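Local coordinates for protein glycosyltransferase Gtf1 (Streptococcus pneumoniae, PDB 4PQG) that belongs to the GT-B class of glycosyltransferases and binds uridine-5'-diphosphate in the cleft between its two Rossmann-like domains, at residues Y399-T410 and E420-F431; D443-P451 and K468-R477. All blocks are in the same frame, centred on the assembly; numbering follows the deposited sequence.

Contact 1 of 2, residues Y399-T410 and E420-F431. With UDP (uridine-5'-diphosphate), chain C.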
loop_
_atom_site.group_PDB
_atom_site.type_symbol
_atom_site.label_atom_id
_atom_site.label_comp_id
_atom_site.label_asym_id
_atom_site.label_seq_id
_atom_site.Cartn_x
_atom_site.Cartn_y
_atom_site.Cartn_z
ATOM N N TYR A 399 -15.915 8.609 6.666
ATOM C CA TYR A 399 -15.943 9.892 5.965
ATOM C C TYR A 399 -17.265 10.637 6.130
ATOM O O TYR A 399 -17.272 11.840 6.373
ATOM C CB TYR A 399 -15.754 9.681 4.473
ATOM C CG TYR A 399 -14.376 9.286 4.001
ATOM C CD1 TYR A 399 -13.333 10.215 3.972
ATOM C CD2 TYR A 399 -14.134 7.998 3.512
ATOM C CE1 TYR A 399 -12.080 9.866 3.503
ATOM C CE2 TYR A 399 -12.881 7.636 3.044
ATOM C CZ TYR A 399 -11.856 8.575 3.039
ATOM O OH TYR A 399 -10.608 8.243 2.558
ATOM N N SER A 400 -18.373 9.919 5.967
ATOM C CA SER A 400 -19.697 10.543 5.982
ATOM C C SER A 400 -20.164 10.938 7.400
ATOM O O SER A 400 -21.299 11.397 7.580
ATOM C CB SER A 400 -20.722 9.665 5.241
ATOM O OG SER A 400 -20.834 8.391 5.846
ATOM N N GLN A 401 -19.279 10.788 8.389
ATOM C CA GLN A 401 -19.506 11.305 9.748
ATOM C C GLN A 401 -18.959 12.736 9.907
ATOM O O GLN A 401 -19.116 13.365 10.954
ATOM C CB GLN A 401 -18.870 10.395 10.788
ATOM C CG GLN A 401 -19.435 8.981 10.803
ATOM C CD GLN A 401 -18.802 8.105 11.867
ATOM O OE1 GLN A 401 -18.820 8.431 13.052
ATOM N NE2 GLN A 401 -18.252 6.973 11.447
ATOM N N TYR A 402 -18.341 13.249 8.848
ATOM C CA TYR A 402 -17.658 14.541 8.892
ATOM C C TYR A 402 -18.256 15.543 7.902
ATOM O O TYR A 402 -19.059 15.185 7.043
ATOM C CB TYR A 402 -16.150 14.354 8.630
ATOM C CG TYR A 402 -15.430 13.554 9.698
ATOM C CD1 TYR A 402 -14.755 14.194 10.732
ATOM C CD2 TYR A 402 -15.428 12.147 9.675
ATOM C CE1 TYR A 402 -14.090 13.472 11.707
ATOM C CE2 TYR A 402 -14.764 11.417 10.648
ATOM C CZ TYR A 402 -14.101 12.088 11.661
ATOM O OH TYR A 402 -13.440 11.392 12.637
ATOM N N GLU A 403 -17.852 16.802 8.014
ATOM C CA GLU A 403 -18.373 17.806 7.118
ATOM C C GLU A 403 -17.473 18.130 5.937
ATOM O O GLU A 403 -17.958 18.191 4.801
ATOM C CB GLU A 403 -18.776 19.063 7.886
ATOM C CG GLU A 403 -20.039 18.843 8.712
ATOM C CD GLU A 403 -20.548 20.105 9.383
ATOM O OE1 GLU A 403 -19.740 21.025 9.642
ATOM O OE2 GLU A 403 -21.765 20.167 9.662
ATOM N N VAL A 404 -16.176 18.322 6.195
ATOM C CA VAL A 404 -15.250 18.792 5.170
ATOM C C VAL A 404 -13.923 18.019 5.248
ATOM O O VAL A 404 -13.450 17.706 6.340
ATOM C CB VAL A 404 -14.956 20.306 5.319
ATOM C CG1 VAL A 404 -13.925 20.779 4.279
ATOM C CG2 VAL A 404 -16.239 21.136 5.207
ATOM N N TYR A 405 -13.341 17.740 4.085
ATOM C CA TYR A 405 -12.046 17.069 3.983
ATOM C C TYR A 405 -10.969 18.098 3.636
ATOM O O TYR A 405 -11.176 18.920 2.746
ATOM C CB TYR A 405 -12.085 15.975 2.897
ATOM C CG TYR A 405 -10.811 15.147 2.834
ATOM C CD1 TYR A 405 -10.724 13.916 3.482
ATOM C CD2 TYR A 405 -9.689 15.603 2.128
ATOM C CE1 TYR A 405 -9.549 13.165 3.441
ATOM C CE2 TYR A 405 -8.509 14.864 2.091
ATOM C CZ TYR A 405 -8.447 13.651 2.748
ATOM O OH TYR A 405 -7.277 12.918 2.712
ATOM N N LEU A 406 -9.823 18.007 4.319
ATOM C CA LEU A 406 -8.632 18.844 4.067
ATOM C C LEU A 406 -7.398 18.060 3.562
ATOM O O LEU A 406 -7.090 16.998 4.058
ATOM C CB LEU A 406 -8.218 19.549 5.362
ATOM C CG LEU A 406 -9.230 20.391 6.139
ATOM C CD1 LEU A 406 -8.542 20.992 7.358
ATOM C CD2 LEU A 406 -9.802 21.479 5.239
ATOM N N THR A 407 -6.669 18.646 2.615
ATOM C CA THR A 407 -5.425 18.083 2.092
ATOM C C THR A 407 -4.499 19.254 1.837
ATOM O O THR A 407 -4.924 20.294 1.311
ATOM C CB THR A 407 -5.637 17.280 0.771
ATOM O OG1 THR A 407 -4.377 17.120 0.097
ATOM C CG2 THR A 407 -6.605 18.012 -0.181
ATOM N N ALA A 408 -3.251 19.066 2.253
ATOM C CA ALA A 408 -2.137 19.958 1.968
ATOM C C ALA A 408 -1.061 19.217 1.173
ATOM O O ALA A 408 0.084 19.653 1.096
ATOM C CB ALA A 408 -1.577 20.483 3.272
ATOM N N SER A 409 -1.426 18.066 0.610
ATOM C CA SER A 409 -0.520 17.349 -0.265
ATOM C C SER A 409 -0.165 18.218 -1.463
ATOM O O SER A 409 -1.042 18.842 -2.089
ATOM C CB SER A 409 -1.142 16.022 -0.732
ATOM O OG SER A 409 -0.295 15.376 -1.663
ATOM N N THR A 410 1.124 18.254 -1.778
ATOM C CA THR A 410 1.610 19.052 -2.879
ATOM C C THR A 410 1.573 18.323 -4.231
ATOM O O THR A 410 1.933 18.907 -5.260
ATOM C CB THR A 410 3.020 19.617 -2.570
ATOM O OG1 THR A 410 3.786 18.621 -1.870
ATOM C CG2 THR A 410 2.888 20.843 -1.653
ATOM N N GLU A 420 -12.720 8.897 -2.302
ATOM C CA GLU A 420 -13.490 8.364 -1.199
ATOM C C GLU A 420 -14.231 9.486 -0.479
ATOM O O GLU A 420 -15.438 9.371 -0.226
ATOM C CB GLU A 420 -12.587 7.561 -0.253
ATOM C CG GLU A 420 -12.120 6.229 -0.859
ATOM C CD GLU A 420 -10.885 5.611 -0.178
ATOM O OE1 GLU A 420 -10.558 6.010 0.966
ATOM O OE2 GLU A 420 -10.241 4.732 -0.813
ATOM N N ALA A 421 -13.525 10.576 -0.182
ATOM C CA ALA A 421 -14.144 11.743 0.459
ATOM C C ALA A 421 -15.350 12.313 -0.326
ATOM O O ALA A 421 -16.405 12.521 0.252
ATOM C CB ALA A 421 -13.095 12.818 0.746
ATOM N N ILE A 422 -15.210 12.552 -1.624
ATOM C CA ILE A 422 -16.341 13.122 -2.389
ATOM C C ILE A 422 -17.500 12.123 -2.573
ATOM O O ILE A 422 -18.667 12.526 -2.669
ATOM C CB ILE A 422 -15.941 13.727 -3.768
ATOM C CG1 ILE A 422 -15.405 12.658 -4.723
ATOM C CG2 ILE A 422 -14.950 14.883 -3.600
ATOM C CD1 ILE A 422 -15.530 13.028 -6.186
ATOM N N GLY A 423 -17.165 10.832 -2.641
ATOM C CA GLY A 423 -18.164 9.761 -2.678
ATOM C C GLY A 423 -19.012 9.696 -1.422
ATOM O O GLY A 423 -20.117 9.160 -1.448
ATOM N N SER A 424 -18.486 10.230 -0.321
ATOM C CA SER A 424 -19.228 10.378 0.927
ATOM C C SER A 424 -19.706 11.837 1.150
ATOM O O SER A 424 -20.038 12.234 2.275
ATOM C CB SER A 424 -18.372 9.918 2.112
ATOM O OG SER A 424 -18.374 8.506 2.254
ATOM N N GLY A 425 -19.711 12.622 0.078
ATOM C CA GLY A 425 -20.251 13.981 0.098
ATOM C C GLY A 425 -19.439 14.985 0.901
ATOM O O GLY A 425 -20.000 15.888 1.540
ATOM N N LEU A 426 -18.120 14.841 0.877
ATOM C CA LEU A 426 -17.286 15.833 1.562
ATOM C C LEU A 426 -16.786 16.850 0.576
ATOM O O LEU A 426 -16.246 16.481 -0.473
ATOM C CB LEU A 426 -16.106 15.179 2.302
ATOM C CG LEU A 426 -16.433 14.213 3.448
ATOM C CD1 LEU A 426 -15.166 13.634 4.062
ATOM C CD2 LEU A 426 -17.262 14.894 4.516
ATOM N N PRO A 427 -16.976 18.143 0.895
ATOM C CA PRO A 427 -16.251 19.176 0.167
ATOM C C PRO A 427 -14.762 18.998 0.434
ATOM O O PRO A 427 -14.393 18.478 1.491
ATOM C CB PRO A 427 -16.742 20.479 0.819
ATOM C CG PRO A 427 -18.071 20.116 1.400
ATOM C CD PRO A 427 -17.860 18.724 1.925
ATOM N N LEU A 428 -13.931 19.415 -0.516
ATOM C CA LEU A 428 -12.476 19.314 -0.374
ATOM C C LEU A 428 -11.830 20.697 -0.375
ATOM O O LEU A 428 -12.188 21.546 -1.181
ATOM C CB LEU A 428 -11.874 18.471 -1.507
ATOM C CG LEU A 428 -12.510 17.134 -1.894
ATOM C CD1 LEU A 428 -11.714 16.488 -3.016
ATOM C CD2 LEU A 428 -12.584 16.196 -0.708
ATOM N N ILE A 429 -10.871 20.921 0.518
ATOM C CA ILE A 429 -10.000 22.109 0.415
ATOM C C ILE A 429 -8.552 21.654 0.219
ATOM O O ILE A 429 -8.007 20.979 1.083
ATOM C CB ILE A 429 -10.107 23.019 1.666
ATOM C CG1 ILE A 429 -11.560 23.479 1.890
ATOM C CG2 ILE A 429 -9.160 24.203 1.536
ATOM C CD1 ILE A 429 -11.798 24.167 3.231
ATOM N N GLY A 430 -7.944 22.016 -0.909
ATOM C CA GLY A 430 -6.575 21.605 -1.198
ATOM C C GLY A 430 -5.812 22.533 -2.117
ATOM O O GLY A 430 -6.361 23.512 -2.637
ATOM N N PHE A 431 -4.538 22.225 -2.321
ATOM C CA PHE A 431 -3.703 23.012 -3.221
ATOM C C PHE A 431 -4.107 22.831 -4.685
ATOM O O PHE A 431 -4.538 21.743 -5.093
ATOM C CB PHE A 431 -2.237 22.621 -3.069
ATOM C CG PHE A 431 -1.568 23.170 -1.840
ATOM C CD1 PHE A 431 -1.468 24.550 -1.620
ATOM C CD2 PHE A 431 -0.975 22.305 -0.917
ATOM C CE1 PHE A 431 -0.810 25.043 -0.501
ATOM C CE2 PHE A 431 -0.324 22.804 0.208
ATOM C CZ PHE A 431 -0.241 24.174 0.413
HETATM N N1 UDP C . -6.223 4.634 4.151
HETATM C C2 UDP C . -6.877 3.806 5.089
HETATM N N3 UDP C . -6.916 4.178 6.360
HETATM C C4 UDP C . -6.350 5.311 6.801
HETATM C C5 UDP C . -5.686 6.155 5.906
HETATM C C6 UDP C . -5.644 5.783 4.557
HETATM O O2 UDP C . -7.432 2.735 4.738
HETATM O O4 UDP C . -6.436 5.589 8.018
HETATM C "C1'" UDP C . -6.232 4.216 2.741
HETATM C "C2'" UDP C . -7.218 5.096 1.977
HETATM O "O2'" UDP C . -8.581 4.629 2.031
HETATM C "C3'" UDP C . -6.690 5.111 0.553
HETATM C "C4'" UDP C . -5.199 4.825 0.713
HETATM O "O4'" UDP C . -4.986 4.448 2.083
HETATM O "O3'" UDP C . -7.290 4.066 -0.222
HETATM C "C5'" UDP C . -4.328 6.046 0.420
HETATM O "O5'" UDP C . -4.344 6.284 -0.977
HETATM P PA UDP C . -4.046 7.739 -1.584
HETATM O O1A UDP C . -4.115 7.657 -3.085
HETATM O O2A UDP C . -4.964 8.701 -0.869
HETATM O O3A UDP C . -2.608 8.203 -1.018
HETATM P PB UDP C . -1.138 7.576 -1.215
HETATM O O1B UDP C . -0.258 8.787 -1.428
HETATM O O2B UDP C . -0.867 6.812 0.071
HETATM O O3B UDP C . -1.205 6.719 -2.465
HETATM O O HOH W 1 -18.700 7.239 4.592
HETATM O O HOH W 2 -20.370 17.383 3.961
HETATM O O HOH W 3 -3.493 19.693 -1.329
#
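Tyr-399 and Glu-420 meet by their polar ends and by ring packing. The hydroxyl OH of Tyr-399 donates to OE1 of Glu-420 at 2.7 Å, on the anti side of that oxygen and 19° out of the carboxylate plane. OE1 of Glu-420 also accepts from O2' of uridine-5'-diphosphate at 2.6 Å. OE2 of Glu-420 accepts from O3' of the same ligand at 3.1 Å. Tyr-31 gives OE2 a further hydrogen bond. Tyr-399 is thus a second-shell residue that helps hold the carboxylate that binds both ribose hydroxyls. One face of the Tyr-399 ring is covered by the peptide link from Glu-420 C to Ala-421 N, over the ring centre, while CD1 of Leu-426 sits at its edge.

Three backbone hydrogen bonds follow: Tyr-405 N to Pro-427 O, Ile-429 N to Tyr-405 O, and Thr-407 N to Ile-429 O. They pair strands 404-406 and 428-431 in parallel, with helix 416-423 as the crossover of a beta-alpha-beta unit in the C-terminal Rossmann-like domain. A Schellman motif with Gly-425 at C-prime ends that helix.

Apolar packing covers both faces of the pair. On one, CB of Tyr-405 touches CD2 of Leu-428 at 3.6 Å, and Ala-421 CB lies against the ring. Tyr-405 has CG anti to its own N (chi1 -174°), which carries the ring away from strand 428-431. On the other, CD2 of Leu-406 packs on CB of Ile-429 at 3.9 Å, the two side chains pointing the same way.

Waters bridge both ends. One joins Ser-400 N to Ser-424 OG, another Glu-403 O to Gly-425 O. A third accepts from Phe-431 N and donates to Ser-409 O.

Contact 2 of 2, residues D443-P451 and K468-R477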
loop_
_atom_site.group_PDB
_atom_site.type_symbol
_atom_site.label_atom_id
_atom_site.label_comp_id
_atom_site.label_asym_id
_atom_site.label_seq_id
_atom_site.Cartn_x
_atom_site.Cartn_y
_atom_site.Cartn_z
ATOM N N ASP A 443 -13.174 24.603 -7.935
ATOM C CA ASP A 443 -13.020 25.733 -7.023
ATOM C C ASP A 443 -14.321 26.507 -6.898
ATOM O O ASP A 443 -14.891 26.933 -7.901
ATOM C CB ASP A 443 -11.899 26.671 -7.475
ATOM C CG ASP A 443 -11.622 27.768 -6.455
ATOM O OD1 ASP A 443 -11.460 27.446 -5.261
ATOM O OD2 ASP A 443 -11.584 28.959 -6.843
ATOM N N GLY A 444 -14.785 26.663 -5.664
ATOM C CA GLY A 444 -15.983 27.429 -5.380
ATOM C C GLY A 444 -17.274 26.647 -5.535
ATOM O O GLY A 444 -18.335 27.157 -5.184
ATOM N N GLN A 445 -17.197 25.425 -6.068
ATOM C CA GLN A 445 -18.393 24.602 -6.297
ATOM C C GLN A 445 -18.472 23.448 -5.311
ATOM O O GLN A 445 -19.527 23.208 -4.721
ATOM C CB GLN A 445 -18.441 24.056 -7.735
ATOM C CG GLN A 445 -18.478 25.105 -8.850
ATOM C CD GLN A 445 -19.727 25.981 -8.831
ATOM O OE1 GLN A 445 -20.778 25.597 -8.305
ATOM N NE2 GLN A 445 -19.612 27.177 -9.404
ATOM N N ASN A 446 -17.367 22.710 -5.139
ATOM C CA ASN A 446 -17.358 21.654 -4.123
ATOM C C ASN A 446 -16.258 21.840 -3.082
ATOM O O ASN A 446 -15.872 20.900 -2.390
ATOM C CB ASN A 446 -17.327 20.245 -4.765
ATOM C CG ASN A 446 -15.961 19.873 -5.303
ATOM O OD1 ASN A 446 -15.309 20.670 -5.988
ATOM N ND2 ASN A 446 -15.516 18.646 -5.002
ATOM N N GLY A 447 -15.782 23.071 -2.954
ATOM C CA GLY A 447 -14.698 23.369 -2.032
ATOM C C GLY A 447 -13.841 24.455 -2.630
ATOM O O GLY A 447 -14.339 25.312 -3.384
ATOM N N TYR A 448 -12.551 24.416 -2.303
ATOM C CA TYR A 448 -11.608 25.437 -2.752
ATOM C C TYR A 448 -10.241 24.895 -3.160
ATOM O O TYR A 448 -9.677 24.032 -2.495
ATOM C CB TYR A 448 -11.373 26.456 -1.657
ATOM C CG TYR A 448 -12.592 27.190 -1.175
ATOM C CD1 TYR A 448 -13.282 28.084 -2.008
ATOM C CD2 TYR A 448 -13.042 27.018 0.133
ATOM C CE1 TYR A 448 -14.401 28.766 -1.545
ATOM C CE2 TYR A 448 -14.145 27.702 0.603
ATOM C CZ TYR A 448 -14.816 28.573 -0.236
ATOM O OH TYR A 448 -15.916 29.233 0.257
ATOM N N LEU A 449 -9.720 25.437 -4.252
ATOM C CA LEU A 449 -8.358 25.226 -4.641
ATOM C C LEU A 449 -7.526 26.418 -4.176
ATOM O O LEU A 449 -7.822 27.559 -4.507
ATOM C CB LEU A 449 -8.253 25.032 -6.153
ATOM C CG LEU A 449 -8.749 23.690 -6.703
ATOM C CD1 LEU A 449 -8.830 23.735 -8.224
ATOM C CD2 LEU A 449 -7.864 22.537 -6.267
ATOM N N ILE A 450 -6.496 26.140 -3.393
ATOM C CA ILE A 450 -5.622 27.182 -2.872
ATOM C C ILE A 450 -4.352 27.263 -3.712
ATOM O O ILE A 450 -3.675 26.255 -3.890
ATOM C CB ILE A 450 -5.313 26.930 -1.382
ATOM C CG1 ILE A 450 -6.632 26.964 -0.592
ATOM C CG2 ILE A 450 -4.270 27.924 -0.856
ATOM C CD1 ILE A 450 -6.516 26.739 0.897
ATOM N N PRO A 451 -4.026 28.467 -4.239
ATOM C CA PRO A 451 -2.808 28.632 -5.030
ATOM C C PRO A 451 -1.628 28.128 -4.229
ATOM O O PRO A 451 -1.578 28.338 -3.027
ATOM C CB PRO A 451 -2.696 30.155 -5.208
ATOM C CG PRO A 451 -4.082 30.661 -5.022
ATOM C CD PRO A 451 -4.721 29.746 -4.024
ATOM N N LYS A 468 -9.883 29.927 4.193
ATOM C CA LYS A 468 -10.791 29.160 3.350
ATOM C C LYS A 468 -11.784 28.308 4.139
ATOM O O LYS A 468 -12.969 28.219 3.777
ATOM C CB LYS A 468 -10.023 28.333 2.315
ATOM C CG LYS A 468 -9.570 29.146 1.111
ATOM C CD LYS A 468 -10.758 29.877 0.491
ATOM C CE LYS A 468 -10.352 30.675 -0.719
ATOM N NZ LYS A 468 -11.545 31.309 -1.338
ATOM N N ILE A 469 -11.305 27.686 5.212
ATOM C CA ILE A 469 -12.170 26.937 6.117
ATOM C C ILE A 469 -13.233 27.892 6.654
ATOM O O ILE A 469 -14.424 27.607 6.541
ATOM C CB ILE A 469 -11.383 26.303 7.294
ATOM C CG1 ILE A 469 -10.473 25.161 6.791
ATOM C CG2 ILE A 469 -12.333 25.789 8.367
ATOM C CD1 ILE A 469 -9.283 24.863 7.685
ATOM N N CYS A 470 -12.786 29.018 7.223
ATOM C CA CYS A 470 -13.690 30.023 7.791
ATOM C C CYS A 470 -14.720 30.513 6.775
ATOM O O CYS A 470 -15.899 30.588 7.092
ATOM C CB CYS A 470 -12.894 31.196 8.373
ATOM S SG CYS A 470 -12.051 30.771 9.907
ATOM N N GLN A 471 -14.273 30.797 5.550
ATOM C CA GLN A 471 -15.158 31.211 4.463
ATOM C C GLN A 471 -16.258 30.199 4.109
ATOM O O GLN A 471 -17.396 30.591 3.793
ATOM C CB GLN A 471 -14.349 31.561 3.213
ATOM C CG GLN A 471 -15.195 32.075 2.055
ATOM C CD GLN A 471 -14.385 32.312 0.800
ATOM O OE1 GLN A 471 -13.165 32.149 0.793
ATOM N NE2 GLN A 471 -15.058 32.700 -0.274
ATOM N N LEU A 472 -15.931 28.906 4.163
ATOM C CA LEU A 472 -16.897 27.849 3.817
ATOM C C LEU A 472 -18.079 27.873 4.777
ATOM O O LEU A 472 -19.233 27.746 4.365
ATOM C CB LEU A 472 -16.221 26.463 3.842
ATOM C CG LEU A 472 -17.026 25.222 3.436
ATOM C CD1 LEU A 472 -16.067 24.167 2.891
ATOM C CD2 LEU A 472 -17.836 24.654 4.601
ATOM N N TYR A 473 -17.775 28.040 6.057
ATOM C CA TYR A 473 -18.799 28.070 7.071
ATOM C C TYR A 473 -19.516 29.423 7.117
ATOM O O TYR A 473 -20.751 29.474 7.171
ATOM C CB TYR A 473 -18.202 27.711 8.424
ATOM C CG TYR A 473 -17.959 26.229 8.583
ATOM C CD1 TYR A 473 -19.005 25.362 8.897
ATOM C CD2 TYR A 473 -16.682 25.688 8.422
ATOM C CE1 TYR A 473 -18.790 23.998 9.050
ATOM C CE2 TYR A 473 -16.454 24.329 8.570
ATOM C CZ TYR A 473 -17.505 23.484 8.881
ATOM O OH TYR A 473 -17.280 22.132 9.032
ATOM N N GLN A 474 -18.740 30.503 7.057
ATOM C CA GLN A 474 -19.276 31.854 7.210
ATOM C C GLN A 474 -20.140 32.274 6.025
ATOM O O GLN A 474 -21.109 33.003 6.209
ATOM C CB GLN A 474 -18.153 32.868 7.492
ATOM C CG GLN A 474 -17.514 32.669 8.867
ATOM C CD GLN A 474 -16.314 33.571 9.148
ATOM O OE1 GLN A 474 -15.602 34.013 8.236
ATOM N NE2 GLN A 474 -16.077 33.836 10.430
ATOM N N GLU A 475 -19.804 31.804 4.821
ATOM C CA GLU A 475 -20.648 32.034 3.642
ATOM C C GLU A 475 -21.673 30.912 3.408
ATOM O O GLU A 475 -22.307 30.860 2.351
ATOM C CB GLU A 475 -19.800 32.277 2.385
ATOM C CG GLU A 475 -18.764 33.385 2.546
ATOM C CD GLU A 475 -18.102 33.788 1.244
ATOM O OE1 GLU A 475 -18.135 33.009 0.270
ATOM O OE2 GLU A 475 -17.527 34.896 1.191
ATOM N N ASN A 476 -21.829 30.025 4.394
ATOM C CA ASN A 476 -22.849 28.975 4.362
ATOM C C ASN A 476 -22.790 28.083 3.128
ATOM O O ASN A 476 -23.820 27.798 2.520
ATOM C CB ASN A 476 -24.249 29.592 4.464
ATOM C CG ASN A 476 -24.898 29.328 5.795
ATOM O OD1 ASN A 476 -24.631 30.028 6.780
ATOM N ND2 ASN A 476 -25.760 28.308 5.841
ATOM N N ARG A 477 -21.589 27.651 2.754
ATOM C CA ARG A 477 -21.409 26.946 1.486
ATOM C C ARG A 477 -21.558 25.420 1.588
ATOM O O ARG A 477 -21.592 24.734 0.566
ATOM C CB ARG A 477 -20.071 27.328 0.826
ATOM C CG ARG A 477 -19.835 28.834 0.661
ATOM C CD ARG A 477 -20.521 29.419 -0.566
ATOM N NE ARG A 477 -20.031 28.810 -1.796
ATOM C CZ ARG A 477 -20.766 28.047 -2.602
ATOM N NH1 ARG A 477 -22.048 27.825 -2.337
ATOM N NH2 ARG A 477 -20.228 27.521 -3.691
HETATM O O HOH W 4 -11.024 29.996 -4.234
HETATM O O HOH W 5 -17.118 30.792 -1.497
#
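The ring of Tyr-448 carries Lys-468 on one face. CD of Lys-468 makes a CH-pi contact 3.8 Å from the centroid of the Tyr-448 ring. NZ of Lys-468 makes a cation-pi contact over the same face, 4.1 Å from the Tyr-448 ring centroid. The lysine chain bends at chi2 (-54°), which lays its outer part across the ring. CB of Leu-472 meets the ring edge at CE2, and OD1 of Asp-443 also lies at the edge, in plane. The amide of Gln-471 lies obliquely by the hydroxyl end, its plane 29° from that of the ring; CG of Gln-471 is 3.4 Å from Tyr-448 OH.

The tyrosine stands on strand 447-450, an edge strand of the six-stranded parallel sheet in the C-terminal Rossmann-like domain. It reaches toward helix 458-474, which packs against one face of the sheet. The short strand and helix segments run nearly antiparallel, at 156°. Beside the ring, CD1 of Ile-450 touches CG of Lys-468 at 3.9 Å.

Polar groups link up along the helix. NZ of Lys-468 donates to OE1 of Gln-471 at 2.8 Å. NE2 of Gln-471 donates to OE1 of Glu-475 in the plane of its own amide. With both ends bonded, the amide is held in its rotation. A water joins the OH of Tyr-448 to OE1 of Glu-475. Another donates to Asp-443 OD1 and accepts from Lys-468 NZ, bridging the two segments. Asp-443 OD1 also accepts from Leu-449 N, tying the turn to the strand.

Past the helix, a Schellman motif with Asn-476 at C-prime turns the chain, and Arg-477 comes back toward Gly-444.

In the fold
Both contacts belong to one parallel sheet, where strands 428-431 and 447-450 are neighbours; Ile-450 N donates to Gly-430 O. Contact 1 is buried and lies further inside the sheet. It joins two strands and their crossover helix through backbone bonds and apolar side chains, and one end reaches the uridine-5'-diphosphate pocket. Contact 2 is partly buried, at the sheet's edge, and sets a strand against a helix. There the chemistry shifts to a lysine laid on the face of an aromatic ring, with amide, carboxylate and water links. Tyr-473 OH, hydrogen-bonded to Glu-403 OE1, also connects the two contacts.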